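Local coordinates for protein oxalate biosynthetic component 1 (Burkholderia thailandensis, PDB 5IKY) that takes part in quorum sensing-dependent oxalate production as a bifunctional enzyme that combines serine hydrolase activity with an additional lyase activity, at residues I115-N118 against T119-L123; N172-V175 against L176-L179; D566-R569 against K570-R574; F995-V998 against R999-A1002; H354-V357 against E358-T362. One frame throughout, in Å; residues are numbered along the deposited sequence.

Contact 1 of 5, residues I115-N118 against T119-L123; sequences ITRN and TLERL
Arg-117 and Glu-121, four residues apart, meet as an ion pair whose geometry is face-on rather than end-on. The Glu-121 carboxylate carbon CD lies 3.5 Å above the guanidinium plane of Arg-117, over its centre, with the two flat groups 39° apart. Arg-117 NH1 and Glu-121 OE2 approach to 2.8 Å, but no N-H is aimed at the oxygen, so attraction of charge rather than a directed hydrogen bond holds the pair. Arg-117 brings its head there by a bend at its second torsion (chi2 147°).

At the other end of the same turn the contact is an N-cap. Thr-116 precedes helix 117-121, and its OG1 accepts weakly from Thr-119 N at 3.3 Å; with chi1 55° the hydroxyl stands between the backbone N and the carbonyl carbon, facing the first turn. The hydroxyl oxygens Thr-116 OG1 and Thr-119 OG1 approach to 2.6 Å. Thr-116 O receives Leu-120 N at 3.2 Å and Arg-117 O receives Glu-121 N at 3.0 Å, the first regular helical bonds.

On the apolar side, Ile-115 CG2 touches Leu-120 CG at 3.9 Å, the two side chains crossing at about a right angle. Further out, the strand residue Ile-115 pairs through its backbone with Leu-149 and packs on Leu-136 of helix 126-138. Arg-117 N is bonded to Ser-148 OG, and both Arg-117 and Leu-120 rest on Pro-488, far along the chain.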
loop_
_atom_site.group_PDB
_atom_site.type_symbol
_atom_site.label_atom_id
_atom_site.label_comp_id
_atom_site.label_asym_id
_atom_site.label_seq_id
_atom_site.Cartn_x
_atom_site.Cartn_y
_atom_site.Cartn_z
ATOM N N ILE A 115 -13.548 -32.077 -0.801
ATOM C CA ILE A 115 -14.932 -32.273 -1.200
ATOM C C ILE A 115 -15.164 -31.508 -2.497
ATOM O O ILE A 115 -15.271 -30.279 -2.498
ATOM C CB ILE A 115 -15.912 -31.802 -0.112
ATOM C CG1 ILE A 115 -15.656 -32.567 1.188
ATOM C CG2 ILE A 115 -17.352 -31.981 -0.572
ATOM C CD1 ILE A 115 -16.575 -32.178 2.317
ATOM N N THR A 116 -15.221 -32.245 -3.601
ATOM C CA THR A 116 -15.275 -31.641 -4.928
ATOM C C THR A 116 -16.561 -30.861 -5.169
ATOM O O THR A 116 -17.594 -31.131 -4.557
ATOM C CB THR A 116 -15.138 -32.704 -6.032
ATOM O OG1 THR A 116 -16.140 -33.711 -5.854
ATOM C CG2 THR A 116 -13.761 -33.348 -5.980
ATOM N N ARG A 117 -16.476 -29.890 -6.072
ATOM C CA ARG A 117 -17.624 -29.082 -6.465
ATOM C C ARG A 117 -18.736 -29.955 -7.039
ATOM O O ARG A 117 -19.918 -29.718 -6.786
ATOM C CB ARG A 117 -17.191 -28.019 -7.478
ATOM C CG ARG A 117 -18.329 -27.306 -8.184
ATOM C CD ARG A 117 -17.952 -25.868 -8.498
ATOM N NE ARG A 117 -18.958 -25.200 -9.320
ATOM C CZ ARG A 117 -20.121 -24.751 -8.861
ATOM N NH1 ARG A 117 -20.975 -24.152 -9.679
ATOM N NH2 ARG A 117 -20.437 -24.910 -7.584
ATOM N N ASN A 118 -18.350 -30.972 -7.803
ATOM C CA ASN A 118 -19.311 -31.907 -8.375
ATOM C C ASN A 118 -20.075 -32.677 -7.301
ATOM O O ASN A 118 -21.268 -32.944 -7.451
ATOM C CB ASN A 118 -18.607 -32.883 -9.318
ATOM C CG ASN A 118 -18.278 -32.261 -10.660
ATOM O OD1 ASN A 118 -19.068 -31.494 -11.210
ATOM N ND2 ASN A 118 -17.108 -32.590 -11.196
ATOM N N THR A 119 -19.386 -33.032 -6.221
ATOM C CA THR A 119 -20.014 -33.745 -5.113
ATOM C C THR A 119 -21.086 -32.892 -4.443
ATOM O O THR A 119 -22.185 -33.368 -4.157
ATOM C CB THR A 119 -18.976 -34.177 -4.059
ATOM O OG1 THR A 119 -18.028 -35.071 -4.653
ATOM C CG2 THR A 119 -19.659 -34.872 -2.888
ATOM N N LEU A 120 -20.762 -31.627 -4.202
ATOM C CA LEU A 120 -21.693 -30.705 -3.563
ATOM C C LEU A 120 -22.893 -30.401 -4.457
ATOM O O LEU A 120 -24.027 -30.328 -3.982
ATOM C CB LEU A 120 -20.982 -29.403 -3.186
ATOM C CG LEU A 120 -19.957 -29.501 -2.057
ATOM C CD1 LEU A 120 -19.163 -28.206 -1.938
ATOM C CD2 LEU A 120 -20.650 -29.836 -0.744
ATOM N N GLU A 121 -22.637 -30.231 -5.750
ATOM C CA GLU A 121 -23.691 -29.884 -6.699
ATOM C C GLU A 121 -24.686 -31.024 -6.893
ATOM O O GLU A 121 -25.775 -30.821 -7.432
ATOM C CB GLU A 121 -23.085 -29.477 -8.044
ATOM C CG GLU A 121 -22.778 -27.987 -8.153
ATOM C CD GLU A 121 -22.144 -27.614 -9.479
ATOM O OE1 GLU A 121 -21.398 -28.445 -10.039
ATOM O OE2 GLU A 121 -22.399 -26.491 -9.966
ATOM N N ARG A 122 -24.309 -32.220 -6.452
ATOM C CA ARG A 122 -25.209 -33.368 -6.489
ATOM C C ARG A 122 -26.417 -33.149 -5.588
ATOM O O ARG A 122 -27.510 -33.640 -5.870
ATOM C CB ARG A 122 -24.479 -34.644 -6.074
ATOM C CG ARG A 122 -23.642 -35.275 -7.168
ATOM C CD ARG A 122 -23.233 -36.683 -6.775
ATOM N NE ARG A 122 -22.691 -37.438 -7.900
ATOM C CZ ARG A 122 -22.500 -38.753 -7.889
ATOM N NH1 ARG A 122 -22.810 -39.458 -6.810
ATOM N NH2 ARG A 122 -22.001 -39.364 -8.956
ATOM N N LEU A 123 -26.211 -32.418 -4.498
ATOM C CA LEU A 123 -27.292 -32.109 -3.573
ATOM C C LEU A 123 -28.330 -31.212 -4.240
ATOM O O LEU A 123 -27.986 -30.261 -4.942
ATOM C CB LEU A 123 -26.744 -31.448 -2.306
ATOM C CG LEU A 123 -25.892 -32.343 -1.405
ATOM C CD1 LEU A 123 -25.195 -31.523 -0.331
ATOM C CD2 LEU A 123 -26.745 -33.432 -0.776
#

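Contact 2 of 5, residues N172-V175 against L176-L179; sequences NAAV and LDSL
Ala-174 and Asp-177 bring their CA atoms to 4.8 Å as the backbone leaves the loop after helix 162-172 and turns into helix 176-181. The connection is a short helix-loop-helix corner of the N-terminal domain, and it starts with an Asx turn: Asn-172 OD1 accepts from Ala-174 N at 3.1 Å, with an N-H...O angle of 144°. The donor is tilted 23° from the plane of the amide carbonyl. The other end of that amide, Asn-172 ND2, makes a weak bond to Arg-122 O, which links the corner, weakly on this side, to the segment that follows helix 117-121.

The bond from Asp-177 N to Ala-174 O is doubtful, because that oxygen is modelled too close to a neighbour. With chi1 at 63°, Asp-177 CG is close to both its own N and its own C, which folds the carboxylate back along the chain; Asp-177 OD2 comes to 4.0 Å from Ala-174 CB.

The Val-175 side chain packs against Arg-122 and Leu-123. Leu-176 and Leu-179 both pack on Ile-60 of strand 60-64, Leu-176 adding Val-165 and Leu-179 adding Met-168 of helix 162-172. Ser-178 N reaches Val-175 O by a weak bond of 3.4 Å near the start of the helix, and the branch carbon CG of Leu-179 lies 3.9 Å from this same Val-175 oxygen.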
loop_
_atom_site.group_PDB
_atom_site.type_symbol
_atom_site.label_atom_id
_atom_site.label_comp_id
_atom_site.label_asym_id
_atom_site.label_seq_id
_atom_site.Cartn_x
_atom_site.Cartn_y
_atom_site.Cartn_z
ATOM N N ASN A 172 -29.651 -36.549 -0.694
ATOM C CA ASN A 172 -28.903 -37.463 -1.542
ATOM C C ASN A 172 -28.031 -38.396 -0.699
ATOM O O ASN A 172 -26.934 -38.019 -0.270
ATOM C CB ASN A 172 -28.044 -36.683 -2.543
ATOM C CG ASN A 172 -27.680 -37.505 -3.767
ATOM O OD1 ASN A 172 -27.469 -38.713 -3.682
ATOM N ND2 ASN A 172 -27.601 -36.847 -4.915
ATOM N N ALA A 173 -28.531 -39.609 -0.465
ATOM C CA ALA A 173 -27.828 -40.597 0.340
ATOM C C ALA A 173 -26.509 -41.058 -0.322
ATOM O O ALA A 173 -25.744 -41.797 0.281
ATOM C CB ALA A 173 -28.740 -41.784 0.629
ATOM N N ALA A 174 -26.240 -40.614 -1.550
ATOM C CA ALA A 174 -24.891 -40.672 -2.097
ATOM C C ALA A 174 -24.059 -39.684 -1.293
ATOM O O ALA A 174 -23.690 -40.005 -0.168
ATOM C CB ALA A 174 -24.875 -40.348 -3.602
ATOM N N VAL A 175 -23.795 -38.494 -1.846
ATOM C CA VAL A 175 -23.008 -37.403 -1.202
ATOM C C VAL A 175 -22.448 -37.681 0.202
ATOM O O VAL A 175 -21.252 -37.470 0.456
ATOM C CB VAL A 175 -23.836 -36.100 -1.111
ATOM C CG1 VAL A 175 -23.069 -35.019 -0.361
ATOM C CG2 VAL A 175 -24.222 -35.610 -2.515
ATOM N N LEU A 176 -23.308 -38.182 1.092
ATOM C CA LEU A 176 -22.879 -38.705 2.391
ATOM C C LEU A 176 -21.929 -39.896 2.222
ATOM O O LEU A 176 -21.206 -40.265 3.141
ATOM C CB LEU A 176 -24.100 -39.123 3.224
ATOM C CG LEU A 176 -23.885 -39.637 4.650
ATOM C CD1 LEU A 176 -23.193 -38.557 5.452
ATOM C CD2 LEU A 176 -25.215 -40.008 5.287
ATOM N N ASP A 177 -21.948 -40.501 1.041
ATOM C CA ASP A 177 -21.197 -41.718 0.772
ATOM C C ASP A 177 -19.731 -41.413 0.793
ATOM O O ASP A 177 -18.929 -42.163 1.361
ATOM C CB ASP A 177 -21.589 -42.317 -0.598
ATOM C CG ASP A 177 -21.259 -41.404 -1.771
ATOM O OD1 ASP A 177 -20.936 -40.219 -1.547
ATOM O OD2 ASP A 177 -21.285 -41.878 -2.924
ATOM N N SER A 178 -19.412 -40.314 0.114
ATOM C CA SER A 178 -18.044 -39.965 -0.201
ATOM C C SER A 178 -17.279 -39.588 1.056
ATOM O O SER A 178 -16.065 -39.799 1.161
ATOM C CB SER A 178 -17.996 -38.815 -1.215
ATOM O OG SER A 178 -16.644 -38.441 -1.525
ATOM N N LEU A 179 -17.996 -39.009 2.008
ATOM C CA LEU A 179 -17.386 -38.648 3.271
ATOM C C LEU A 179 -16.941 -39.914 3.990
ATOM O O LEU A 179 -15.815 -39.997 4.480
ATOM C CB LEU A 179 -18.357 -37.834 4.123
ATOM C CG LEU A 179 -18.895 -36.598 3.399
ATOM C CD1 LEU A 179 -19.914 -35.846 4.243
ATOM C CD2 LEU A 179 -17.752 -35.680 2.988
#

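Contact 3 of 5, residues D566-R569 against K570-R574; sequences DTYR and KIEDR
Arg-569 reaches along its own helix to Asp-573, and its side chain can be followed atom by atom. Arg-569 CB lies against the backbone N of Lys-570, 3.2 Å away. CG passes 3.9 Å from Asp-573 OD2. The chain then bends at chi3 (55°), which turns the guanidinium back beside the helix. NE and NH2 both reach Asp-566 OD1 by long, weak bonds, the Asp-566 carboxyl carbon lying in plane at the guanidinium edge. NH2 also brushes Lys-570 CG at 3.8 Å. At the tip, NH1 forms the shorter salt bridge, 2.9 Å to Asp-573 OD2, approached obliquely with the two planes 60° apart. Lys-570 NZ to Asp-566 OD2, 3.3 Å and weak, completes a four-residue network in which the charges alternate in sign.

A second i to i+4 pair lies on the buried side: Tyr-568 OH donates to Glu-572 OE1 at 2.6 Å, meeting the oxygen on its anti side, 35° out of the carboxylate plane. Glu-572 OE2 is held by Arg-685 and Arg-644, and Asp-573 OD1 by Arg-644 as well.

Helix 562-579 thereby lies against helix 682-690 within the cap domain: the Tyr-568 ring packs on Arg-685 and Cys-686 and meets the Tyr-689 ring, while Arg-569 and Glu-572 both touch Leu-682.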
loop_
_atom_site.group_PDB
_atom_site.type_symbol
_atom_site.label_atom_id
_atom_site.label_comp_id
_atom_site.label_asym_id
_atom_site.label_seq_id
_atom_site.Cartn_x
_atom_site.Cartn_y
_atom_site.Cartn_z
ATOM N N ASP A 566 11.750 27.041 10.263
ATOM C CA ASP A 566 11.530 27.014 11.704
ATOM C C ASP A 566 10.703 25.796 12.097
ATOM O O ASP A 566 10.992 25.134 13.096
ATOM C CB ASP A 566 10.844 28.296 12.176
ATOM C CG ASP A 566 10.899 28.463 13.683
ATOM O OD1 ASP A 566 11.967 28.857 14.199
ATOM O OD2 ASP A 566 9.878 28.196 14.353
ATOM N N THR A 567 9.677 25.503 11.303
ATOM C CA THR A 567 8.850 24.321 11.521
ATOM C C THR A 567 9.697 23.051 11.479
ATOM O O THR A 567 9.552 22.168 12.326
ATOM C CB THR A 567 7.723 24.213 10.475
ATOM O OG1 THR A 567 6.838 25.332 10.601
ATOM C CG2 THR A 567 6.936 22.926 10.670
ATOM N N TYR A 568 10.591 22.972 10.498
ATOM C CA TYR A 568 11.470 21.816 10.364
ATOM C C TYR A 568 12.452 21.714 11.526
ATOM O O TYR A 568 12.727 20.620 12.017
ATOM C CB TYR A 568 12.246 21.865 9.046
ATOM C CG TYR A 568 13.363 20.848 8.991
ATOM C CD1 TYR A 568 13.089 19.502 8.791
ATOM C CD2 TYR A 568 14.689 21.230 9.156
ATOM C CE1 TYR A 568 14.101 18.565 8.753
ATOM C CE2 TYR A 568 15.711 20.299 9.118
ATOM C CZ TYR A 568 15.408 18.967 8.916
ATOM O OH TYR A 568 16.413 18.029 8.873
ATOM N N ARG A 569 12.984 22.856 11.949
ATOM C CA ARG A 569 13.957 22.898 13.037
ATOM C C ARG A 569 13.414 22.249 14.308
ATOM O O ARG A 569 14.145 21.569 15.029
ATOM C CB ARG A 569 14.370 24.342 13.326
ATOM C CG ARG A 569 15.409 24.477 14.427
ATOM C CD ARG A 569 15.518 25.916 14.904
ATOM N NE ARG A 569 14.228 26.447 15.337
ATOM C CZ ARG A 569 13.696 26.238 16.537
ATOM N NH1 ARG A 569 14.342 25.503 17.433
ATOM N NH2 ARG A 569 12.517 26.761 16.842
ATOM N N LYS A 570 12.127 22.458 14.573
ATOM C CA LYS A 570 11.483 21.874 15.744
ATOM C C LYS A 570 11.405 20.354 15.624
ATOM O O LYS A 570 11.573 19.635 16.610
ATOM C CB LYS A 570 10.085 22.465 15.938
ATOM C CG LYS A 570 10.090 23.885 16.484
ATOM C CD LYS A 570 8.861 24.656 16.034
ATOM C CE LYS A 570 8.719 25.960 16.801
ATOM N NZ LYS A 570 7.576 26.772 16.298
ATOM N N ILE A 571 11.152 19.872 14.412
ATOM C CA ILE A 571 11.141 18.439 14.144
ATOM C C ILE A 571 12.530 17.845 14.361
ATOM O O ILE A 571 12.680 16.790 14.978
ATOM C CB ILE A 571 10.676 18.134 12.706
ATOM C CG1 ILE A 571 9.258 18.659 12.480
ATOM C CG2 ILE A 571 10.746 16.638 12.424
ATOM C CD1 ILE A 571 8.748 18.440 11.072
ATOM N N GLU A 572 13.542 18.539 13.856
ATOM C CA GLU A 572 14.920 18.077 13.964
ATOM C C GLU A 572 15.380 18.059 15.419
ATOM O O GLU A 572 16.158 17.191 15.820
ATOM C CB GLU A 572 15.843 18.961 13.122
ATOM C CG GLU A 572 17.158 18.304 12.742
ATOM C CD GLU A 572 18.001 19.173 11.828
ATOM O OE1 GLU A 572 18.154 18.813 10.643
ATOM O OE2 GLU A 572 18.512 20.213 12.295
ATOM N N ASP A 573 14.893 19.017 16.205
ATOM C CA ASP A 573 15.182 19.067 17.635
ATOM C C ASP A 573 14.697 17.803 18.339
ATOM O O ASP A 573 15.384 17.254 19.201
ATOM C CB ASP A 573 14.537 20.301 18.274
ATOM C CG ASP A 573 15.327 21.571 18.021
ATOM O OD1 ASP A 573 16.571 21.503 18.005
ATOM O OD2 ASP A 573 14.705 22.639 17.844
ATOM N N ARG A 574 13.509 17.346 17.958
ATOM C CA ARG A 574 12.917 16.153 18.548
ATOM C C ARG A 574 13.684 14.894 18.154
ATOM O O ARG A 574 13.794 13.951 18.939
ATOM C CB ARG A 574 11.447 16.028 18.139
ATOM C CG ARG A 574 10.519 17.006 18.845
ATOM C CD ARG A 574 9.082 16.861 18.358
ATOM N NE ARG A 574 8.721 15.464 18.124
ATOM C CZ ARG A 574 8.340 14.617 19.075
ATOM N NH1 ARG A 574 8.266 15.022 20.337
ATOM N NH2 ARG A 574 8.033 13.364 18.766
#

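Contact 4 of 5, residues F995-V998 against R999-A1002; sequences FNDV and RSLA
An N-cap opens helix 998-1002: the Asp-997 carboxylate takes a bond from Ser-1000 on each of its oxygens. Ser-1000 N donates to Asp-997 OD1 at 3.2 Å, nearly straight at 159°, and Ser-1000 OG donates to Asp-997 OD2 at 2.8 Å. Both donors meet the carboxylate from above its plane. Asp-997 CG stands opposite the backbone N (chi1 -167°), which swings the carboxylate over the first turn. Leu-1001 N closes that turn on Asp-997 O at 2.8 Å.

This loop follows strand 988-992 of the alpha/beta-hydrolase sheet. Further bonds from Tyr-1074 OH to OD2 and between OD1 and His-1069 ND1 hold the carboxylate, a pairing consistent with the acid-histidine couple of a serine hydrolase in this fold. Asp-997 is also the centre of an inverse gamma turn, through a weak bond from Val-998 N to Asn-996 O.

On the apolar side Leu-1001 CD1 lies 4.4 Å from Phe-995 CD1, oblique to the ring. Phe-995 and Val-998 both pack on Val-704 of strand 704-705, and Leu-1001 on Leu-707, in the sequence range of the cap domain.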
loop_
_atom_site.group_PDB
_atom_site.type_symbol
_atom_site.label_atom_id
_atom_site.label_comp_id
_atom_site.label_asym_id
_atom_site.label_seq_id
_atom_site.Cartn_x
_atom_site.Cartn_y
_atom_site.Cartn_z
ATOM N N PHE A 995 6.979 1.612 -10.371
ATOM C CA PHE A 995 6.168 2.266 -9.351
ATOM C C PHE A 995 6.973 2.588 -8.097
ATOM O O PHE A 995 6.765 3.622 -7.467
ATOM C CB PHE A 995 4.968 1.391 -8.988
ATOM C CG PHE A 995 4.235 1.844 -7.758
ATOM C CD1 PHE A 995 3.453 2.989 -7.783
ATOM C CD2 PHE A 995 4.315 1.119 -6.580
ATOM C CE1 PHE A 995 2.772 3.406 -6.652
ATOM C CE2 PHE A 995 3.637 1.529 -5.448
ATOM C CZ PHE A 995 2.864 2.675 -5.484
ATOM N N ASN A 996 7.894 1.699 -7.738
ATOM C CA ASN A 996 8.711 1.903 -6.548
ATOM C C ASN A 996 9.947 2.744 -6.840
ATOM O O ASN A 996 10.788 2.951 -5.964
ATOM C CB ASN A 996 9.126 0.562 -5.945
ATOM C CG ASN A 996 9.749 -0.362 -6.965
ATOM O OD1 ASN A 996 9.303 -0.428 -8.110
ATOM N ND2 ASN A 996 10.790 -1.078 -6.558
ATOM N N ASP A 997 10.061 3.221 -8.075
ATOM C CA ASP A 997 11.122 4.157 -8.418
ATOM C C ASP A 997 10.718 5.538 -7.919
ATOM O O ASP A 997 10.222 6.367 -8.684
ATOM C CB ASP A 997 11.382 4.172 -9.925
ATOM C CG ASP A 997 12.673 4.877 -10.289
ATOM O OD1 ASP A 997 13.210 5.626 -9.445
ATOM O OD2 ASP A 997 13.149 4.692 -11.429
ATOM N N VAL A 998 10.936 5.774 -6.629
ATOM C CA VAL A 998 10.451 6.982 -5.979
ATOM C C VAL A 998 11.135 8.244 -6.508
ATOM O O VAL A 998 10.539 9.319 -6.510
ATOM C CB VAL A 998 10.628 6.898 -4.447
ATOM C CG1 VAL A 998 9.767 5.784 -3.882
ATOM C CG2 VAL A 998 12.091 6.688 -4.081
ATOM N N ARG A 999 12.375 8.113 -6.969
ATOM C CA ARG A 999 13.090 9.270 -7.497
ATOM C C ARG A 999 12.542 9.653 -8.867
ATOM O O ARG A 999 12.441 10.841 -9.188
ATOM C CB ARG A 999 14.592 9.006 -7.582
ATOM C CG ARG A 999 15.411 10.289 -7.631
ATOM C CD ARG A 999 16.889 10.034 -7.878
ATOM N NE ARG A 999 17.628 11.292 -7.970
ATOM C CZ ARG A 999 18.786 11.442 -8.604
ATOM N NH1 ARG A 999 19.350 10.410 -9.215
ATOM N NH2 ARG A 999 19.379 12.627 -8.629
ATOM N N SER A 1000 12.182 8.650 -9.666
ATOM C CA SER A 1000 11.525 8.901 -10.942
ATOM C C SER A 1000 10.099 9.393 -10.730
ATOM O O SER A 1000 9.619 10.253 -11.467
ATOM C CB SER A 1000 11.518 7.645 -11.809
ATOM O OG SER A 1000 12.828 7.304 -12.231
ATOM N N LEU A 1001 9.426 8.841 -9.724
ATOM C CA LEU A 1001 8.071 9.266 -9.395
ATOM C C LEU A 1001 8.040 10.725 -8.961
ATOM O O LEU A 1001 7.214 11.503 -9.433
ATOM C CB LEU A 1001 7.476 8.386 -8.298
ATOM C CG LEU A 1001 6.512 7.295 -8.763
ATOM C CD1 LEU A 1001 5.859 6.637 -7.568
ATOM C CD2 LEU A 1001 5.462 7.867 -9.693
ATOM N N ALA A 1002 8.953 11.089 -8.065
ATOM C CA ALA A 1002 9.032 12.456 -7.557
ATOM C C ALA A 1002 9.341 13.455 -8.669
ATOM O O ALA A 1002 9.018 14.637 -8.561
ATOM C CB ALA A 1002 10.083 12.551 -6.458
#

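Contact 5 of 5, residues H354-V357 against E358-T362; sequences HTIV and ENSVT
Helix 354-360, in which Ile-356 and Ser-360 share a polar contact, follows directly on strand 346-351 of the parallel barrel. Ile-356 O is gripped by two donors of one residue: Ser-360 N at 2.8 Å, the regular helical bond, and Ser-360 OG at 2.7 Å. They come from opposite faces of the carbonyl plane, the hydroxyl standing 41° out of it. The Ser-360 hydroxyl lies opposite its own carbonyl carbon (chi1 -67°), and this folds it back on the preceding turn, where it also sits 4.0 Å from Ile-356 CG2. The proton of a buried hydroxyl is thus taken up by the helix's own backbone.

One turn round, Thr-355 and Asn-359 run alongside each other in the same direction. Thr-355 CG2 is 3.6 Å from Asn-359 ND2, a plain van der Waals contact, since the polar ends are employed elsewhere: Thr-355 OG1 bonds to Asp-398 OD2, and Asn-359 ND2 to Pro-315 O. Toward the end of the helix, Val-361 N reaches Val-357 O at 3.0 Å, and Val-361 CG1 and CG2 both lie near this oxygen. Thr-362 OG1 then donates to Glu-358 O at 2.6 Å, a side chain taking up a late carbonyl as the chain leaves the helix.

Val-357 also meets Thr-435 and Lys-438 of the neighbouring helix 418-442. The Ile-356 side chain lies about 13 Å from the bound magnesium ion. A helix that follows a parallel barrel strand and packs back on it, as Val-357 does on Val-351, is typical of the beta-alpha units of a TIM barrel.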
loop_
_atom_site.group_PDB
_atom_site.type_symbol
_atom_site.label_atom_id
_atom_site.label_comp_id
_atom_site.label_asym_id
_atom_site.label_seq_id
_atom_site.Cartn_x
_atom_site.Cartn_y
_atom_site.Cartn_z
ATOM N N HIS A 354 -33.492 6.657 15.652
ATOM C CA HIS A 354 -34.114 7.937 15.322
ATOM C C HIS A 354 -33.878 8.993 16.399
ATOM O O HIS A 354 -33.876 10.189 16.110
ATOM C CB HIS A 354 -35.615 7.759 15.090
ATOM C CG HIS A 354 -35.948 7.127 13.774
ATOM N ND1 HIS A 354 -35.766 7.775 12.572
ATOM C CD2 HIS A 354 -36.446 5.905 13.471
ATOM C CE1 HIS A 354 -36.140 6.981 11.584
ATOM N NE2 HIS A 354 -36.557 5.839 12.103
ATOM N N THR A 355 -33.675 8.552 17.635
ATOM C CA THR A 355 -33.390 9.479 18.724
ATOM C C THR A 355 -32.024 10.137 18.522
ATOM O O THR A 355 -31.842 11.312 18.842
ATOM C CB THR A 355 -33.439 8.774 20.093
ATOM O OG1 THR A 355 -34.687 8.083 20.230
ATOM C CG2 THR A 355 -33.299 9.782 21.224
ATOM N N ILE A 356 -31.073 9.377 17.981
ATOM C CA ILE A 356 -29.760 9.917 17.638
ATOM C C ILE A 356 -29.891 11.011 16.582
ATOM O O ILE A 356 -29.317 12.092 16.719
ATOM C CB ILE A 356 -28.806 8.826 17.111
ATOM C CG1 ILE A 356 -28.497 7.800 18.202
ATOM C CG2 ILE A 356 -27.515 9.451 16.587
ATOM C CD1 ILE A 356 -27.654 8.342 19.322
ATOM N N VAL A 357 -30.649 10.716 15.529
ATOM C CA VAL A 357 -30.914 11.677 14.462
ATOM C C VAL A 357 -31.498 12.966 15.022
ATOM O O VAL A 357 -31.015 14.066 14.750
ATOM C CB VAL A 357 -31.897 11.109 13.420
ATOM C CG1 VAL A 357 -32.128 12.115 12.301
ATOM C CG2 VAL A 357 -31.395 9.785 12.869
ATOM N N GLU A 358 -32.545 12.803 15.820
ATOM C CA GLU A 358 -33.298 13.919 16.368
ATOM C C GLU A 358 -32.462 14.742 17.347
ATOM O O GLU A 358 -32.592 15.967 17.412
ATOM C CB GLU A 358 -34.570 13.384 17.027
ATOM C CG GLU A 358 -35.062 14.139 18.233
ATOM C CD GLU A 358 -36.413 13.631 18.705
ATOM O OE1 GLU A 358 -36.500 13.126 19.844
ATOM O OE2 GLU A 358 -37.388 13.737 17.932
ATOM N N ASN A 359 -31.587 14.075 18.093
ATOM C CA ASN A 359 -30.670 14.780 18.981
ATOM C C ASN A 359 -29.577 15.494 18.193
ATOM O O ASN A 359 -29.109 16.560 18.590
ATOM C CB ASN A 359 -30.041 13.816 19.989
ATOM C CG ASN A 359 -31.021 13.364 21.052
ATOM O OD1 ASN A 359 -32.040 14.013 21.287
ATOM N ND2 ASN A 359 -30.715 12.247 21.704
ATOM N N SER A 360 -29.184 14.902 17.068
ATOM C CA SER A 360 -28.123 15.459 16.234
ATOM C C SER A 360 -28.535 16.749 15.532
ATOM O O SER A 360 -27.752 17.694 15.462
ATOM C CB SER A 360 -27.678 14.437 15.186
ATOM O OG SER A 360 -27.048 13.328 15.792
ATOM N N VAL A 361 -29.757 16.788 15.007
ATOM C CA VAL A 361 -30.182 17.925 14.195
ATOM C C VAL A 361 -30.762 19.053 15.039
ATOM O O VAL A 361 -31.100 20.118 14.516
ATOM C CB VAL A 361 -31.220 17.506 13.139
ATOM C CG1 VAL A 361 -30.662 16.384 12.276
ATOM C CG2 VAL A 361 -32.527 17.092 13.805
ATOM N N THR A 362 -30.880 18.827 16.342
ATOM C CA THR A 362 -31.388 19.866 17.226
ATOM C C THR A 362 -30.331 20.299 18.233
ATOM O O THR A 362 -29.594 21.257 18.005
ATOM C CB THR A 362 -32.658 19.407 17.986
ATOM O OG1 THR A 362 -32.373 18.233 18.759
ATOM C CG2 THR A 362 -33.782 19.105 17.011
#

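Overall arrangement
Along the chain the order is contact 1, contact 2, contact 5, contact 3, contact 4, all of them local, but spread over four family regions. Contacts 1 and 2 share the N-terminal domain and touch, with centres 10 Å apart: Val-175 CG2 packs 3.7 Å from Arg-122 CB, and Ile-115 CD1 lies 3.8 Å from Leu-179 CD2. Contact 5 belongs to the parallel barrel, its centre about 51 Å from that of contact 1. Contact 3, in the cap, and contact 4, beside the hydrolase sheet, have centres about 27 Å apart and do not touch. The separate barrel and hydrolase regions fit an enzyme with two activities.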